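Local coordinates for protein putative sporulation-specific glycosylase YdhD (Bacillus subtilis subsp. subtilis str. 168, PDB 3CZ8) that probably hydrolyses glycosidic bonds, and may bind chitin, through the family 18 glycosyl hydrolase domain of a sporulation protein, the part held in this chain, at residues Tyr146-Ala151 against Ala173-Met178; Leu99-Tyr104 against Arg138-Ala143; Leu129-Leu134 against Gly165-Gly170. The protein carries 1 engineered substitution. All blocks are in the same frame, centred on the assembly; numbering follows the deposited sequence.

Contact 1: residues Tyr146-Ala151 against Ala173-Met178; sequences YVLTIA and AVVNYM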
loop_
_atom_site.group_PDB
_atom_site.type_symbol
_atom_site.label_atom_id
_atom_site.label_comp_id
_atom_site.label_asym_id
_atom_site.label_seq_id
_atom_site.Cartn_x
_atom_site.Cartn_y
_atom_site.Cartn_z
ATOM N N TYR A 146 -18.666 0.844 23.621
ATOM C CA TYR A 146 -17.604 1.065 22.628
ATOM C C TYR A 146 -16.195 0.960 23.213
ATOM O O TYR A 146 -15.924 1.464 24.303
ATOM C CB TYR A 146 -17.774 2.428 21.963
ATOM C CG TYR A 146 -19.126 2.637 21.326
ATOM C CD1 TYR A 146 -20.129 3.348 21.989
ATOM C CD2 TYR A 146 -19.405 2.130 20.056
ATOM C CE1 TYR A 146 -21.375 3.543 21.405
ATOM C CE2 TYR A 146 -20.650 2.325 19.464
ATOM C CZ TYR A 146 -21.626 3.028 20.145
ATOM O OH TYR A 146 -22.853 3.213 19.565
ATOM N N VAL A 147 -15.307 0.323 22.456
ATOM C CA VAL A 147 -13.918 0.066 22.852
ATOM C C VAL A 147 -13.053 1.329 22.672
ATOM O O VAL A 147 -13.271 2.110 21.747
ATOM C CB VAL A 147 -13.345 -1.135 22.030
ATOM C CG1 VAL A 147 -11.951 -1.540 22.482
ATOM C CG2 VAL A 147 -14.270 -2.340 22.131
ATOM N N LEU A 148 -12.099 1.545 23.576
ATOM C CA LEU A 148 -11.148 2.647 23.445
ATOM C C LEU A 148 -9.747 2.107 23.233
ATOM O O LEU A 148 -9.215 1.384 24.070
ATOM C CB LEU A 148 -11.195 3.588 24.660
ATOM C CG LEU A 148 -10.208 4.767 24.686
ATOM C CD1 LEU A 148 -10.325 5.640 23.461
ATOM C CD2 LEU A 148 -10.374 5.607 25.933
ATOM N N THR A 149 -9.165 2.439 22.082
ATOM C CA THR A 149 -7.791 2.063 21.773
ATOM C C THR A 149 -7.008 3.317 21.395
ATOM O O THR A 149 -7.597 4.339 21.060
ATOM C CB THR A 149 -7.688 1.005 20.634
ATOM O OG1 THR A 149 -8.010 1.612 19.377
ATOM C CG2 THR A 149 -8.621 -0.176 20.874
ATOM N N ILE A 150 -5.682 3.233 21.463
ATOM C CA ILE A 150 -4.823 4.383 21.212
ATOM C C ILE A 150 -3.536 3.956 20.504
ATOM O O ILE A 150 -2.970 2.896 20.798
ATOM C CB ILE A 150 -4.514 5.159 22.525
ATOM C CG1 ILE A 150 -3.655 6.400 22.248
ATOM C CG2 ILE A 150 -3.864 4.236 23.572
ATOM C CD1 ILE A 150 -3.513 7.336 23.417
ATOM N N ALA A 151 -3.103 4.765 19.540
ATOM C CA ALA A 151 -1.803 4.583 18.913
ATOM C C ALA A 151 -0.823 5.522 19.612
ATOM O O ALA A 151 -1.041 6.734 19.643
ATOM C CB ALA A 151 -1.881 4.878 17.416
ATOM N N ALA A 173 -4.167 2.712 31.999
ATOM C CA ALA A 173 -5.224 2.583 33.000
ATOM C C ALA A 173 -6.603 2.926 32.444
ATOM O O ALA A 173 -7.612 2.401 32.918
ATOM C CB ALA A 173 -4.911 3.455 34.218
ATOM N N VAL A 174 -6.653 3.811 31.449
ATOM C CA VAL A 174 -7.940 4.290 30.934
ATOM C C VAL A 174 -8.369 3.725 29.570
ATOM O O VAL A 174 -9.550 3.771 29.237
ATOM C CB VAL A 174 -8.043 5.840 30.932
ATOM C CG1 VAL A 174 -7.859 6.378 32.334
ATOM C CG2 VAL A 174 -7.021 6.457 29.990
ATOM N N VAL A 175 -7.428 3.208 28.781
ATOM C CA VAL A 175 -7.790 2.629 27.485
ATOM C C VAL A 175 -8.002 1.122 27.605
ATOM O O VAL A 175 -7.520 0.492 28.551
ATOM C CB VAL A 175 -6.763 2.955 26.351
ATOM C CG1 VAL A 175 -6.598 4.472 26.181
ATOM C CG2 VAL A 175 -5.417 2.251 26.583
ATOM N N ASN A 176 -8.740 0.554 26.657
ATOM C CA ASN A 176 -8.925 -0.887 26.613
ATOM C C ASN A 176 -7.673 -1.532 26.038
ATOM O O ASN A 176 -7.231 -2.568 26.522
ATOM C CB ASN A 176 -10.158 -1.262 25.776
ATOM C CG ASN A 176 -11.457 -0.767 26.387
ATOM O OD1 ASN A 176 -11.962 0.297 26.029
ATOM N ND2 ASN A 176 -12.000 -1.537 27.325
ATOM N N TYR A 177 -7.118 -0.916 24.990
ATOM C CA TYR A 177 -5.930 -1.444 24.313
ATOM C C TYR A 177 -4.951 -0.350 23.888
ATOM O O TYR A 177 -5.348 0.752 23.520
ATOM C CB TYR A 177 -6.319 -2.319 23.102
ATOM C CG TYR A 177 -7.129 -3.551 23.468
ATOM C CD1 TYR A 177 -6.510 -4.711 23.921
ATOM C CD2 TYR A 177 -8.521 -3.542 23.369
ATOM C CE1 TYR A 177 -7.260 -5.836 24.271
ATOM C CE2 TYR A 177 -9.274 -4.650 23.715
ATOM C CZ TYR A 177 -8.642 -5.794 24.162
ATOM O OH TYR A 177 -9.403 -6.890 24.503
ATOM N N MET A 178 -3.663 -0.677 23.929
ATOM C CA MET A 178 -2.614 0.264 23.558
ATOM C C MET A 178 -1.867 -0.293 22.362
ATOM O O MET A 178 -1.282 -1.381 22.438
ATOM C CB MET A 178 -1.666 0.493 24.746
ATOM C CG MET A 178 -0.514 1.477 24.519
ATOM S SD MET A 178 0.576 1.694 25.967
ATOM C CE MET A 178 -0.589 2.373 27.111
HETATM O O HOH W 1 -14.365 1.318 26.519
#
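N176 meets L148 side chain to backbone: its OD1 accepts from L148 N at 2.8 Å in a fairly straight bond (163°), the donor tilted 26° from the carbonyl plane. The first torsion (chi1 -65°) sets CG beside the residue's own nitrogen and lets OD1 reach L148 N. The backbone adds a second link, N176 N donating to L148 O at 2.8 Å. L148 O also takes Y177 N, and a water joins N176 OD1 to Y146 O. With an alanine in place of N176, L148 N would probably lose its side-chain acceptor and the water one of its anchors. The V147 CG1 methyl rests against N176 CB, 3.8 Å away, and near the edge of the Y177 ring, where T149 CG2 also lies. L148 and V175 cross at about a right angle, L148 CG touching V175 CG1 at 3.9 Å, and I150 CG2 packs on the same V175 methyl. Strands 147-153 and 177-181 are parallel neighbours of the TIM barrel, joined in a beta-alpha-beta crossover through helix 168-174; strand 114-118 borders 147-153 on its other edge, and helix 127-143 packs on L148 and I150.

Contact 2: residues Leu99-Tyr104 against Arg138-Ala143; sequences LVNNIY and RDRLQA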
loop_
_atom_site.group_PDB
_atom_site.type_symbol
_atom_site.label_atom_id
_atom_site.label_comp_id
_atom_site.label_asym_id
_atom_site.label_seq_id
_atom_site.Cartn_x
_atom_site.Cartn_y
_atom_site.Cartn_z
ATOM N N LEU A 99 -15.331 17.376 21.899
ATOM C CA LEU A 99 -14.682 16.274 21.181
ATOM C C LEU A 99 -15.147 14.900 21.668
ATOM O O LEU A 99 -15.426 14.019 20.849
ATOM C CB LEU A 99 -13.147 16.402 21.235
ATOM C CG LEU A 99 -12.309 15.349 20.490
ATOM C CD1 LEU A 99 -12.714 15.228 19.026
ATOM C CD2 LEU A 99 -10.831 15.645 20.592
ATOM N N VAL A 100 -15.244 14.734 22.988
ATOM C CA VAL A 100 -15.747 13.494 23.600
ATOM C C VAL A 100 -17.173 13.157 23.121
ATOM O O VAL A 100 -17.454 12.015 22.730
ATOM C CB VAL A 100 -15.644 13.542 25.161
ATOM C CG1 VAL A 100 -16.546 12.509 25.819
ATOM C CG2 VAL A 100 -14.206 13.317 25.611
ATOM N N ASN A 101 -18.046 14.163 23.117
ATOM C CA ASN A 101 -19.419 14.000 22.634
ATOM C C ASN A 101 -19.496 13.719 21.136
ATOM O O ASN A 101 -20.268 12.856 20.709
ATOM C CB ASN A 101 -20.288 15.214 23.000
ATOM C CG ASN A 101 -20.577 15.302 24.491
ATOM O OD1 ASN A 101 -20.772 14.289 25.163
ATOM N ND2 ASN A 101 -20.600 16.522 25.013
ATOM N N ASN A 102 -18.691 14.440 20.352
ATOM C CA ASN A 102 -18.620 14.240 18.898
ATOM C C ASN A 102 -18.111 12.867 18.488
ATOM O O ASN A 102 -18.616 12.290 17.526
ATOM C CB ASN A 102 -17.763 15.316 18.239
ATOM C CG ASN A 102 -18.434 16.670 18.233
ATOM O OD1 ASN A 102 -19.662 16.776 18.294
ATOM N ND2 ASN A 102 -17.627 17.719 18.170
ATOM N N ILE A 103 -17.117 12.357 19.221
ATOM C CA ILE A 103 -16.573 11.013 18.991
ATOM C C ILE A 103 -17.640 9.952 19.276
ATOM O O ILE A 103 -17.774 8.983 18.519
ATOM C CB ILE A 103 -15.280 10.746 19.825
ATOM C CG1 ILE A 103 -14.075 11.475 19.225
ATOM C CG2 ILE A 103 -14.962 9.262 19.891
ATOM C CD1 ILE A 103 -12.888 11.590 20.175
ATOM N N TYR A 104 -18.402 10.150 20.353
ATOM C CA TYR A 104 -19.540 9.279 20.656
ATOM C C TYR A 104 -20.591 9.348 19.551
ATOM O O TYR A 104 -21.091 8.313 19.108
ATOM C CB TYR A 104 -20.181 9.605 22.017
ATOM C CG TYR A 104 -21.273 8.618 22.382
ATOM C CD1 TYR A 104 -22.611 8.871 22.062
ATOM C CD2 TYR A 104 -20.965 7.415 23.015
ATOM C CE1 TYR A 104 -23.610 7.954 22.370
ATOM C CE2 TYR A 104 -21.959 6.495 23.331
ATOM C CZ TYR A 104 -23.277 6.770 23.006
ATOM O OH TYR A 104 -24.265 5.863 23.320
ATOM N N ARG A 138 -13.038 7.381 27.772
ATOM C CA ARG A 138 -13.390 6.087 28.267
ATOM C C ARG A 138 -14.766 6.008 28.918
ATOM O O ARG A 138 -15.521 5.144 28.604
ATOM C CB ARG A 138 -12.305 5.534 29.151
ATOM C CG ARG A 138 -12.740 4.466 30.065
ATOM C CD ARG A 138 -12.914 3.162 29.376
ATOM N NE ARG A 138 -11.747 2.363 29.582
ATOM C CZ ARG A 138 -11.746 1.099 29.913
ATOM N NH1 ARG A 138 -10.609 0.473 30.076
ATOM N NH2 ARG A 138 -12.862 0.465 30.065
ATOM N N ASP A 139 -15.074 6.930 29.808
ATOM C CA ASP A 139 -16.321 6.930 30.518
ATOM C C ASP A 139 -17.484 6.970 29.578
ATOM O O ASP A 139 -18.397 6.215 29.731
ATOM C CB ASP A 139 -16.415 8.119 31.457
ATOM C CG ASP A 139 -15.600 7.956 32.680
ATOM O OD1 ASP A 139 -15.451 8.925 33.402
ATOM O OD2 ASP A 139 -15.100 6.881 32.927
ATOM N N ARG A 140 -17.428 7.869 28.617
ATOM C CA ARG A 140 -18.447 8.018 27.618
ATOM C C ARG A 140 -18.621 6.831 26.716
ATOM O O ARG A 140 -19.695 6.423 26.421
ATOM C CB ARG A 140 -18.177 9.236 26.790
ATOM C CG ARG A 140 -19.295 9.631 25.913
ATOM C CD ARG A 140 -20.109 10.693 26.559
ATOM N NE ARG A 140 -21.051 11.335 25.665
ATOM C CZ ARG A 140 -22.184 10.798 25.266
ATOM N NH1 ARG A 140 -22.954 11.466 24.457
ATOM N NH2 ARG A 140 -22.527 9.598 25.660
ATOM N N LEU A 141 -17.530 6.266 26.297
ATOM C CA LEU A 141 -17.551 5.172 25.323
ATOM C C LEU A 141 -17.933 3.829 25.910
ATOM O O LEU A 141 -18.679 3.076 25.282
ATOM C CB LEU A 141 -16.211 5.035 24.595
ATOM C CG LEU A 141 -15.852 6.079 23.539
ATOM C CD1 LEU A 141 -14.456 5.797 23.059
ATOM C CD2 LEU A 141 -16.832 6.088 22.373
ATOM N N GLN A 142 -17.425 3.518 27.099
ATOM C CA GLN A 142 -17.709 2.223 27.715
ATOM C C GLN A 142 -19.157 2.099 28.196
ATOM O O GLN A 142 -19.686 0.988 28.276
ATOM C CB GLN A 142 -16.703 1.876 28.820
ATOM C CG GLN A 142 -17.169 2.092 30.249
ATOM C CD GLN A 142 -16.633 1.036 31.200
ATOM O OE1 GLN A 142 -15.595 0.423 30.952
ATOM N NE2 GLN A 142 -17.344 0.817 32.296
ATOM N N ALA A 143 -19.782 3.247 28.481
ATOM C CA ALA A 143 -21.208 3.339 28.788
ATOM C C ALA A 143 -22.049 2.859 27.607
ATOM O O ALA A 143 -23.058 2.175 27.789
ATOM C CB ALA A 143 -21.584 4.770 29.163
#
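The helical segments L99-Y104 and R138-A143 run nearly parallel, their axes inclined by 22° and 9.8 Å apart at closest approach. R140 carries most of the contact, reaching across to three residues of the other helix. Its aliphatic part leans on V100, with R140 CB 3.8 Å from V100 CG1, before the chain bends at its second torsion and brings the guanidinium back over Y104. There it lies flat on the phenol ring, the planes only 21° apart, in a stacked cation-pi contact: R140 CZ is 4.0 Å from the centroid of the Y104 ring, and R140 NH2 sits above the ring's centre. The ring comes under the guanidinium because Y104 CG points away from the backbone nitrogen (chi1 -175°). At the guanidinium's edge, R140 NE donates to N101 OD1 at 3.0 Å, within the amide carbonyl plane, although the two flat groups are turned steeply against each other. Stack and edge bond together probably hold the guanidinium in its tilt and rotation. Beside the stack the L141 CD2 methyl approaches Y104 CD2 and I103 CG2, both at 4.4 Å, a looser apolar contact. Helices 93-110 and 127-143 are neighbours in the outer layer of the TIM barrel; I103 and L141 face inward onto strand 114-118, where both touch V115, while V100 packs on F133 and Q136 of helix 127-143.

Contact 3: residues Leu129-Leu134 against Gly165-Gly170; sequences LFTGFL and GYDYGG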
loop_
_atom_site.group_PDB
_atom_site.type_symbol
_atom_site.label_atom_id
_atom_site.label_comp_id
_atom_site.label_asym_id
_atom_site.label_seq_id
_atom_site.Cartn_x
_atom_site.Cartn_y
_atom_site.Cartn_z
ATOM N N LEU A 129 -3.223 16.289 30.819
ATOM C CA LEU A 129 -4.444 16.728 30.143
ATOM C C LEU A 129 -4.896 15.732 29.086
ATOM O O LEU A 129 -6.099 15.566 28.854
ATOM C CB LEU A 129 -4.250 18.109 29.510
ATOM C CG LEU A 129 -3.941 19.274 30.459
ATOM C CD1 LEU A 129 -3.549 20.502 29.660
ATOM C CD2 LEU A 129 -5.114 19.587 31.388
ATOM N N PHE A 130 -3.924 15.082 28.447
ATOM C CA PHE A 130 -4.192 14.030 27.465
ATOM C C PHE A 130 -4.781 12.804 28.154
ATOM O O PHE A 130 -5.770 12.256 27.683
ATOM C CB PHE A 130 -2.922 13.670 26.676
ATOM C CG PHE A 130 -3.159 12.750 25.503
ATOM C CD1 PHE A 130 -2.206 11.801 25.153
ATOM C CD2 PHE A 130 -4.328 12.827 24.751
ATOM C CE1 PHE A 130 -2.407 10.951 24.071
ATOM C CE2 PHE A 130 -4.541 11.968 23.679
ATOM C CZ PHE A 130 -3.577 11.035 23.337
ATOM N N THR A 131 -4.179 12.401 29.273
ATOM C CA THR A 131 -4.688 11.302 30.096
ATOM C C THR A 131 -6.118 11.571 30.580
ATOM O O THR A 131 -6.979 10.688 30.503
ATOM C CB THR A 131 -3.758 11.029 31.293
ATOM O OG1 THR A 131 -2.421 10.849 30.815
ATOM C CG2 THR A 131 -4.188 9.777 32.066
ATOM N N GLY A 132 -6.354 12.794 31.053
ATOM C CA GLY A 132 -7.671 13.236 31.504
ATOM C C GLY A 132 -8.723 13.205 30.409
ATOM O O GLY A 132 -9.852 12.765 30.642
ATOM N N PHE A 133 -8.348 13.665 29.215
ATOM C CA PHE A 133 -9.221 13.594 28.039
ATOM C C PHE A 133 -9.604 12.148 27.717
ATOM O O PHE A 133 -10.759 11.863 27.392
ATOM C CB PHE A 133 -8.555 14.260 26.827
ATOM C CG PHE A 133 -9.137 13.843 25.506
ATOM C CD1 PHE A 133 -10.366 14.339 25.084
ATOM C CD2 PHE A 133 -8.467 12.933 24.691
ATOM C CE1 PHE A 133 -10.916 13.932 23.873
ATOM C CE2 PHE A 133 -9.012 12.526 23.478
ATOM C CZ PHE A 133 -10.234 13.024 23.071
ATOM N N LEU A 134 -8.626 11.250 27.808
ATOM C CA LEU A 134 -8.819 9.836 27.520
ATOM C C LEU A 134 -9.663 9.130 28.580
ATOM O O LEU A 134 -10.398 8.192 28.256
ATOM C CB LEU A 134 -7.476 9.125 27.348
ATOM C CG LEU A 134 -6.641 9.499 26.117
ATOM C CD1 LEU A 134 -5.271 8.939 26.288
ATOM C CD2 LEU A 134 -7.253 9.026 24.799
ATOM N N GLY A 165 4.613 13.582 26.470
ATOM C CA GLY A 165 3.153 13.722 26.426
ATOM C C GLY A 165 2.357 12.423 26.541
ATOM O O GLY A 165 1.134 12.451 26.705
ATOM N N TYR A 166 3.054 11.287 26.469
ATOM C CA TYR A 166 2.430 9.968 26.505
ATOM C C TYR A 166 2.774 9.224 27.781
ATOM O O TYR A 166 3.788 8.533 27.869
ATOM C CB TYR A 166 2.812 9.158 25.261
ATOM C CG TYR A 166 2.474 9.884 23.983
ATOM C CD1 TYR A 166 1.161 9.919 23.515
ATOM C CD2 TYR A 166 3.457 10.560 23.256
ATOM C CE1 TYR A 166 0.832 10.593 22.350
ATOM C CE2 TYR A 166 3.136 11.245 22.084
ATOM C CZ TYR A 166 1.818 11.252 21.644
ATOM O OH TYR A 166 1.473 11.911 20.501
ATOM N N ASP A 167 1.914 9.388 28.779
ATOM C CA ASP A 167 2.047 8.691 30.045
ATOM C C ASP A 167 1.518 7.271 29.875
ATOM O O ASP A 167 0.314 7.071 29.859
ATOM C CB ASP A 167 1.248 9.446 31.113
ATOM C CG ASP A 167 1.398 8.852 32.503
ATOM O OD1 ASP A 167 0.764 9.389 33.434
ATOM O OD2 ASP A 167 2.139 7.859 32.677
ATOM N N TYR A 168 2.417 6.291 29.774
ATOM C CA TYR A 168 2.033 4.885 29.554
ATOM C C TYR A 168 1.159 4.300 30.662
ATOM O O TYR A 168 0.208 3.572 30.382
ATOM C CB TYR A 168 3.270 3.995 29.365
ATOM C CG TYR A 168 3.757 3.843 27.928
ATOM C CD1 TYR A 168 3.576 4.853 26.982
ATOM C CD2 TYR A 168 4.424 2.688 27.528
ATOM C CE1 TYR A 168 4.034 4.706 25.669
ATOM C CE2 TYR A 168 4.889 2.536 26.227
ATOM C CZ TYR A 168 4.695 3.547 25.307
ATOM O OH TYR A 168 5.161 3.387 24.025
ATOM N N GLY A 169 1.490 4.620 31.912
ATOM C CA GLY A 169 0.770 4.094 33.072
ATOM C C GLY A 169 -0.607 4.706 33.205
ATOM O O GLY A 169 -1.570 4.015 33.542
ATOM N N GLY A 170 -0.695 6.005 32.929
ATOM C CA GLY A 170 -1.959 6.731 32.961
ATOM C C GLY A 170 -2.877 6.416 31.790
ATOM O O GLY A 170 -4.099 6.354 31.955
HETATM O O HOH W 2 -0.617 10.828 28.594
HETATM O O HOH W 3 -0.898 11.184 33.128
#
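Segment L129-L134 is helical throughout, whereas G165-G170 is a loop that turns into helix 168-174; the backbones come nearest at T131 and G170, whose CA atoms are 6.0 Å apart. In the TIM-barrel fold of family 18 this joins outer helix 127-143 to the start of the helix that follows strand 147-153. F130 and Y166 form the aromatic half. Their planes stand 81° apart and the rings meet obliquely, F130 CE1 lying 3.7 Å from Y166 CE1, while G165 O approaches the edge of the phenylalanine ring near its plane. F130 extends toward the loop because its CG lies opposite the backbone nitrogen (chi1 -171°), and L134 CD1 of the same helix covers one of its faces. The Y166 hydroxyl is hydrogen-bonded to F119 O, and the Y166 side chain is about 4 Å from that of E120, the predicted proton donor, so Y166 probably belongs to the surroundings of the predicted active site. The polar half is built round T131, whose OG1 also bonds to R127 O in its own helix. One water bonds to T131 OG1, accepts from D167 N and donates to G165 O, bridging the helix to two points of the loop backbone; a second water lies between T131 OG1 and D167 OD1. D167 itself is the N-cap of helix 168-174, with OD2 accepting weak bonds from the backbone nitrogens of G169 and G170. The T131 side chain divides its roles, hydroxyl to R127 O and the waters, methyl to the helix start. At G170 the approach is close enough that a CB would crowd the threonine methyl and clash with D167 OD1; T131 CG2 lies 3.4 Å from G170 O.

How the contacts relate
From the N terminus, helix 93-110 comes first, and contact 2 closes a loop through strand 114-118 back to helix 127-143. Contact 3 opens on that same helix before contact 2 has closed, so the two cross, and F133 packs between them on L99 and V100. Contact 1 opens on strand 147-153, after contact 2 has closed, and crosses contact 3, whose second segment enters helix 168-174 before contact 1 closes. R138 NE probably bonds to V174 O and L141 O probably accepts from Y146 N, tying contact 2 to contact 1, while I150 meets F130 and L134 of contact 3. Together they bind successive strands and outer helices along one side of the barrel.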